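Local coordinates for protein imidazoleglycerol-phosphate dehydratase (Pyrococcus furiosus, PDB 5DNL) that catalyses the manganese-dependent dehydration of imidazoleglycerol phosphate to imidazoleacetol phosphate, the sixth step of histidine biosynthesis, at residues A[103-108]-A[117-122]; A[87-92]-A[148-153]. One frame throughout, in Å; residues are numbered along the deposited sequence.

How the contacts relate
Both contacts lay a helix on the same mixed sheet, and contact 1 is nested in sequence inside the loop closed by contact 2. In contact 1 the end of strand 100-104, outermost within this chain, meets helix 116-130, with valines partly exposed and a lysine chain sharing the interface. Contact 2, between strand 87-94 and helix 144-162, is wholly buried and built from valine and alanine alone. The helices touch each other through Phe122 and Phe152, whose closest atoms, both CE2, are 3.4 Å apart. Each helix also sends a glutamate to manganese, Glu121 in contact 1 and Glu149 in contact 2, but the inhibitor joins the helix segment directly only in contact 2.

Contact 1 of 2, residues A[103-108]-A[117-122]; sequences VDVNIK and SLLKEF. With MN (manganese (II) ion), chain D.
Val103 and Lys120 mark the closest backbone approach, their CA atoms 6.3 Å apart, where the last residues of strand 100-104 run out beside helix 116-130. From there 105-108 continues as loop, and no hydrogen bond links the two segments. Within the helix, Glu121 N to Ser117 O and Phe122 N to Leu118 O are regular i to i-4 bonds.

Val103 fills the angle between two successive helix side chains. Its CG1, placed anti to the backbone N (chi1 177°), reaches CD2 of Leu119 at 3.8 Å and also lies near CG of Lys120. CB of Val103 meets that same Lys120 CG at 3.8 Å, so the base of the lysine closes one flank of the valine. Beyond CG the lysine is fully extended and passes the strand backbone, its CE 3.5 Å from Val103 O. This carries NZ past the apolar patch to a salt bridge with Asp109 of a neighbouring subunit. Val105 adds a looser touch, CG1 to the same Leu119 CD2 at 4.4 Å, so one leucine methyl serves both valines. The other branch of Leu119, CD1, packs on CE1 of Phe152 in helix 144-162.

On another side of the helix, Glu121 bends at chi2 (-62°) and binds manganese through OE1 at 2.2 Å; a water also ligates the metal at 2.2 Å. His52 and Glu56 of the same chain and His146 of that same neighbouring subunit share this ion, making the site intersubunit. The strand-to-helix packing belongs to the beta-alpha-beta unit of strand 100-104, helix 116-130 and strand 133-140, whose helix carries a ligand of the manganese site.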
loop_
_atom_site.group_PDB
_atom_site.type_symbol
_atom_site.label_atom_id
_atom_site.label_comp_id
_atom_site.label_asym_id
_atom_site.label_seq_id
_atom_site.Cartn_x
_atom_site.Cartn_y
_atom_site.Cartn_z
ATOM N N VAL A 103 12.335 -1.177 -31.221
ATOM C CA VAL A 103 11.836 0.192 -31.304
ATOM C C VAL A 103 11.129 0.507 -30.003
ATOM O O VAL A 103 10.111 -0.111 -29.688
ATOM C CB VAL A 103 10.895 0.359 -32.508
ATOM C CG1 VAL A 103 10.303 1.765 -32.571
ATOM C CG2 VAL A 103 11.609 -0.002 -33.816
ATOM N N ASP A 104 11.694 1.437 -29.239
ATOM C CA ASP A 104 11.216 1.817 -27.915
ATOM C C ASP A 104 10.948 3.323 -27.945
ATOM O O ASP A 104 11.868 4.136 -27.731
ATOM C CB ASP A 104 12.272 1.449 -26.873
ATOM C CG ASP A 104 11.835 1.757 -25.448
ATOM O OD1 ASP A 104 10.642 1.999 -25.215
ATOM O OD2 ASP A 104 12.719 1.776 -24.570
ATOM N N VAL A 105 9.693 3.664 -28.217
ATOM C CA VAL A 105 9.215 5.042 -28.210
ATOM C C VAL A 105 8.053 5.192 -27.242
ATOM O O VAL A 105 7.457 4.191 -26.785
ATOM C CB VAL A 105 8.820 5.521 -29.631
ATOM C CG1 VAL A 105 10.017 5.452 -30.553
ATOM C CG2 VAL A 105 7.678 4.709 -30.226
ATOM N N ASN A 106 7.744 6.441 -26.927
ATOM C CA ASN A 106 6.709 6.769 -25.951
ATOM C C ASN A 106 6.051 8.051 -26.408
ATOM O O ASN A 106 6.511 9.154 -26.098
ATOM C CB ASN A 106 7.292 6.913 -24.541
ATOM C CG ASN A 106 6.221 7.131 -23.485
ATOM O OD1 ASN A 106 5.033 7.120 -23.772
ATOM N ND2 ASN A 106 6.651 7.319 -22.246
ATOM N N ILE A 107 5.026 7.885 -27.229
ATOM C CA ILE A 107 4.313 9.013 -27.801
ATOM C C ILE A 107 3.219 9.460 -26.852
ATOM O O ILE A 107 2.304 8.674 -26.555
ATOM C CB ILE A 107 3.705 8.630 -29.149
ATOM C CG1 ILE A 107 4.802 8.291 -30.169
ATOM C CG2 ILE A 107 2.827 9.754 -29.670
ATOM C CD1 ILE A 107 4.288 7.787 -31.497
ATOM N N LYS A 108 3.308 10.696 -26.378
ATOM C CA LYS A 108 2.310 11.279 -25.470
ATOM C C LYS A 108 1.240 12.002 -26.275
ATOM O O LYS A 108 0.070 11.840 -26.009
ATOM C CB LYS A 108 2.949 12.221 -24.462
ATOM C CG LYS A 108 1.955 12.849 -23.479
ATOM C CD LYS A 108 2.640 13.663 -22.397
ATOM C CE LYS A 108 1.636 14.208 -21.388
ATOM N NZ LYS A 108 2.255 15.238 -20.509
ATOM N N SER A 117 2.714 1.148 -34.737
ATOM C CA SER A 117 2.599 -0.063 -35.584
ATOM C C SER A 117 3.358 0.092 -36.894
ATOM O O SER A 117 4.142 -0.770 -37.288
ATOM C CB SER A 117 1.133 -0.395 -35.908
ATOM O OG SER A 117 1.031 -1.339 -37.015
ATOM N N LEU A 118 3.140 1.211 -37.557
ATOM C CA LEU A 118 3.719 1.441 -38.878
ATOM C C LEU A 118 5.217 1.698 -38.777
ATOM O O LEU A 118 5.998 1.173 -39.591
ATOM C CB LEU A 118 3.012 2.590 -39.577
ATOM C CG LEU A 118 1.526 2.387 -39.867
ATOM C CD1 LEU A 118 0.933 3.622 -40.538
ATOM C CD2 LEU A 118 1.250 1.158 -40.713
ATOM N N LEU A 119 5.639 2.469 -37.776
ATOM C CA LEU A 119 7.074 2.672 -37.548
ATOM C C LEU A 119 7.790 1.365 -37.317
ATOM O O LEU A 119 8.805 1.063 -37.953
ATOM C CB LEU A 119 7.334 3.621 -36.388
ATOM C CG LEU A 119 8.794 3.760 -35.973
ATOM C CD1 LEU A 119 9.633 4.400 -37.072
ATOM C CD2 LEU A 119 8.869 4.586 -34.696
ATOM N N LYS A 120 7.240 0.561 -36.410
ATOM C CA LYS A 120 7.861 -0.725 -36.063
ATOM C C LYS A 120 7.929 -1.649 -37.272
ATOM O O LYS A 120 8.933 -2.347 -37.470
ATOM C CB LYS A 120 7.139 -1.434 -34.915
ATOM C CG LYS A 120 7.394 -0.818 -33.560
ATOM C CD LYS A 120 6.696 -1.621 -32.469
ATOM C CE LYS A 120 7.064 -1.139 -31.083
ATOM N NZ LYS A 120 6.297 -1.907 -30.064
ATOM N N GLU A 121 6.874 -1.673 -38.082
ATOM C CA GLU A 121 6.866 -2.576 -39.232
ATOM C C GLU A 121 7.827 -2.116 -40.333
ATOM O O GLU A 121 8.486 -2.950 -40.980
ATOM C CB GLU A 121 5.449 -2.826 -39.722
ATOM C CG GLU A 121 4.694 -3.701 -38.747
ATOM C CD GLU A 121 5.341 -5.053 -38.603
ATOM O OE1 GLU A 121 5.252 -5.888 -39.537
ATOM O OE2 GLU A 121 6.019 -5.257 -37.573
ATOM N N PHE A 122 7.960 -0.812 -40.524
ATOM C CA PHE A 122 8.994 -0.317 -41.430
ATOM C C PHE A 122 10.394 -0.740 -40.947
ATOM O O PHE A 122 11.220 -1.226 -41.733
ATOM C CB PHE A 122 8.927 1.216 -41.561
ATOM C CG PHE A 122 10.155 1.811 -42.219
ATOM C CD1 PHE A 122 10.273 1.830 -43.599
ATOM C CD2 PHE A 122 11.198 2.300 -41.459
ATOM C CE1 PHE A 122 11.421 2.332 -44.209
ATOM C CE2 PHE A 122 12.332 2.809 -42.058
ATOM C CZ PHE A 122 12.445 2.822 -43.427
HETATM MN MN MN D . 3.678 -6.932 -40.625
HETATM O O HOH W 1 4.876 -8.751 -40.963
#

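Contact 2 of 2, residues A[87-92]-A[148-153]; sequences ALVLVS and VEAAFK. With MN (manganese (II) ion), chain E; 5DL ([(2S)-2-hydroxy-3-(1H-1,2,4-triazol-1-yl)propyl]phosphonic acid), chain F.
Val89 grips the helix with both of its methyls. CG2 lies 3.8 Å from CB of Ala150, while CG1, set beside the carbonyl carbon (chi1 179°), is turned to the next residue and comes within 4.2 Å of CA of Ala151. A single branched side chain thus spans two consecutive alanines. Two residues along the strand, Val91 sets CG2 3.8 Å from the carbonyl O of Ala151, touching the helix backbone itself. With alanines on this face, the axes of strand 87-92 and helix 148-153 approach to 7.9 Å, their N-to-C directions 35° apart. Ile136 of the adjacent strand 133-140 touches Val89, Val91 and Ala151 and adds to the apolar layer.

Farther out, the same helix presents polar groups to the metal and the inhibitor. Glu149, extended beyond CG, binds manganese through OE1 at 2.1 Å, and the triazole N1 and hydroxyl O13 of the inhibitor chelate the ion at 2.2 and 2.3 Å. His29 and His145 of the same chain and His53 of a neighbouring subunit complete the coordination. One turn on, the extended chain of Lys153 delivers NZ to phosphonate O12 in a 2.8 Å hydrogen bond. Arg76, Arg98, Ser171 and Lys173 of another neighbouring subunit also hydrogen-bond the inhibitor. This valine-on-alanine packing joins the sheet to a helix whose Glu149 and Lys153 line the intersubunit active site of imidazoleglycerol-phosphate dehydratase.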
loop_
_atom_site.group_PDB
_atom_site.type_symbol
_atom_site.label_atom_id
_atom_site.label_comp_id
_atom_site.label_asym_id
_atom_site.label_seq_id
_atom_site.Cartn_x
_atom_site.Cartn_y
_atom_site.Cartn_z
ATOM N N ALA A 87 11.630 16.077 -28.930
ATOM C CA ALA A 87 12.085 14.702 -29.173
ATOM C C ALA A 87 13.600 14.605 -29.152
ATOM O O ALA A 87 14.304 15.516 -29.622
ATOM C CB ALA A 87 11.556 14.159 -30.496
ATOM N N LEU A 88 14.099 13.490 -28.630
ATOM C CA LEU A 88 15.524 13.168 -28.698
ATOM C C LEU A 88 15.617 11.668 -28.867
ATOM O O LEU A 88 15.174 10.941 -27.982
ATOM C CB LEU A 88 16.241 13.633 -27.429
ATOM C CG LEU A 88 17.762 13.458 -27.442
ATOM C CD1 LEU A 88 18.377 14.365 -28.488
ATOM C CD2 LEU A 88 18.313 13.753 -26.053
ATOM N N VAL A 89 16.108 11.198 -30.005
ATOM C CA VAL A 89 16.004 9.788 -30.358
ATOM C C VAL A 89 17.378 9.255 -30.739
ATOM O O VAL A 89 18.050 9.828 -31.592
ATOM C CB VAL A 89 15.014 9.584 -31.508
ATOM C CG1 VAL A 89 14.931 8.105 -31.899
ATOM C CG2 VAL A 89 13.631 10.108 -31.161
ATOM N N LEU A 90 17.761 8.158 -30.091
ATOM C CA LEU A 90 18.982 7.438 -30.419
ATOM C C LEU A 90 18.667 6.334 -31.433
ATOM O O LEU A 90 17.708 5.566 -31.255
ATOM C CB LEU A 90 19.594 6.835 -29.150
ATOM C CG LEU A 90 20.707 5.792 -29.346
ATOM C CD1 LEU A 90 21.948 6.337 -30.037
ATOM C CD2 LEU A 90 21.059 5.199 -27.993
ATOM N N VAL A 91 19.450 6.283 -32.516
ATOM C CA VAL A 91 19.338 5.253 -33.529
ATOM C C VAL A 91 20.694 4.583 -33.634
ATOM O O VAL A 91 21.717 5.254 -33.801
ATOM C CB VAL A 91 18.917 5.814 -34.895
ATOM C CG1 VAL A 91 18.874 4.682 -35.931
ATOM C CG2 VAL A 91 17.576 6.485 -34.765
ATOM N N SER A 92 20.711 3.262 -33.492
ATOM C CA SER A 92 21.963 2.512 -33.559
ATOM C C SER A 92 21.801 1.349 -34.505
ATOM O O SER A 92 20.850 0.557 -34.362
ATOM C CB SER A 92 22.347 2.018 -32.156
ATOM O OG SER A 92 23.582 1.291 -32.154
ATOM N N VAL A 148 8.855 10.382 -34.472
ATOM C CA VAL A 148 8.964 9.491 -35.633
ATOM C C VAL A 148 9.916 10.112 -36.673
ATOM O O VAL A 148 10.785 9.419 -37.225
ATOM C CB VAL A 148 7.592 9.166 -36.205
ATOM C CG1 VAL A 148 7.683 8.367 -37.500
ATOM C CG2 VAL A 148 6.780 8.368 -35.193
ATOM N N GLU A 149 9.776 11.410 -36.947
ATOM C CA GLU A 149 10.686 12.028 -37.918
ATOM C C GLU A 149 12.130 12.004 -37.407
ATOM O O GLU A 149 13.038 11.767 -38.194
ATOM C CB GLU A 149 10.254 13.447 -38.309
ATOM C CG GLU A 149 11.024 14.003 -39.492
ATOM C CD GLU A 149 10.533 15.327 -39.974
ATOM O OE1 GLU A 149 9.424 15.774 -39.580
ATOM O OE2 GLU A 149 11.326 15.955 -40.722
ATOM N N ALA A 150 12.366 12.253 -36.118
ATOM C CA ALA A 150 13.718 12.123 -35.585
ATOM C C ALA A 150 14.279 10.711 -35.798
ATOM O O ALA A 150 15.446 10.544 -36.130
ATOM C CB ALA A 150 13.766 12.507 -34.115
ATOM N N ALA A 151 13.441 9.690 -35.625
ATOM C CA ALA A 151 13.863 8.319 -35.906
ATOM C C ALA A 151 14.276 8.116 -37.362
ATOM O O ALA A 151 15.289 7.486 -37.627
ATOM C CB ALA A 151 12.761 7.346 -35.524
ATOM N N PHE A 152 13.496 8.641 -38.301
ATOM C CA PHE A 152 13.844 8.520 -39.727
ATOM C C PHE A 152 15.110 9.313 -40.087
ATOM O O PHE A 152 15.972 8.803 -40.831
ATOM C CB PHE A 152 12.683 8.909 -40.644
ATOM C CG PHE A 152 11.699 7.804 -40.869
ATOM C CD1 PHE A 152 10.638 7.582 -40.004
ATOM C CD2 PHE A 152 11.829 6.974 -41.969
ATOM C CE1 PHE A 152 9.716 6.563 -40.238
ATOM C CE2 PHE A 152 10.924 5.934 -42.214
ATOM C CZ PHE A 152 9.852 5.732 -41.346
ATOM N N LYS A 153 15.245 10.524 -39.556
ATOM C CA LYS A 153 16.487 11.296 -39.762
ATOM C C LYS A 153 17.676 10.508 -39.215
ATOM O O LYS A 153 18.741 10.421 -39.844
ATOM C CB LYS A 153 16.421 12.648 -39.054
ATOM C CG LYS A 153 15.454 13.672 -39.614
ATOM C CD LYS A 153 15.668 15.013 -38.930
ATOM C CE LYS A 153 14.818 16.135 -39.521
ATOM N NZ LYS A 153 15.273 17.438 -38.959
HETATM MN MN MN E . 8.048 17.117 -40.523
HETATM N N1 5DL F . 8.188 18.441 -38.722
HETATM C C3 5DL F . 9.104 19.992 -37.376
HETATM N N2 5DL F . 9.308 19.171 -38.413
HETATM C C8 5DL F . 11.955 19.355 -41.180
HETATM C C7 5DL F . 10.550 19.456 -40.583
HETATM C C6 5DL F . 10.585 19.070 -39.112
HETATM C C5 5DL F . 7.299 18.869 -37.820
HETATM O O10 5DL F . 12.669 21.735 -40.175
HETATM P P9 5DL F . 13.235 20.373 -40.395
HETATM O O11 5DL F . 14.425 20.345 -41.323
HETATM O O12 5DL F . 13.637 19.731 -39.075
HETATM O O13 5DL F . 9.629 18.597 -41.272
HETATM N N4 5DL F . 7.807 19.805 -36.986
#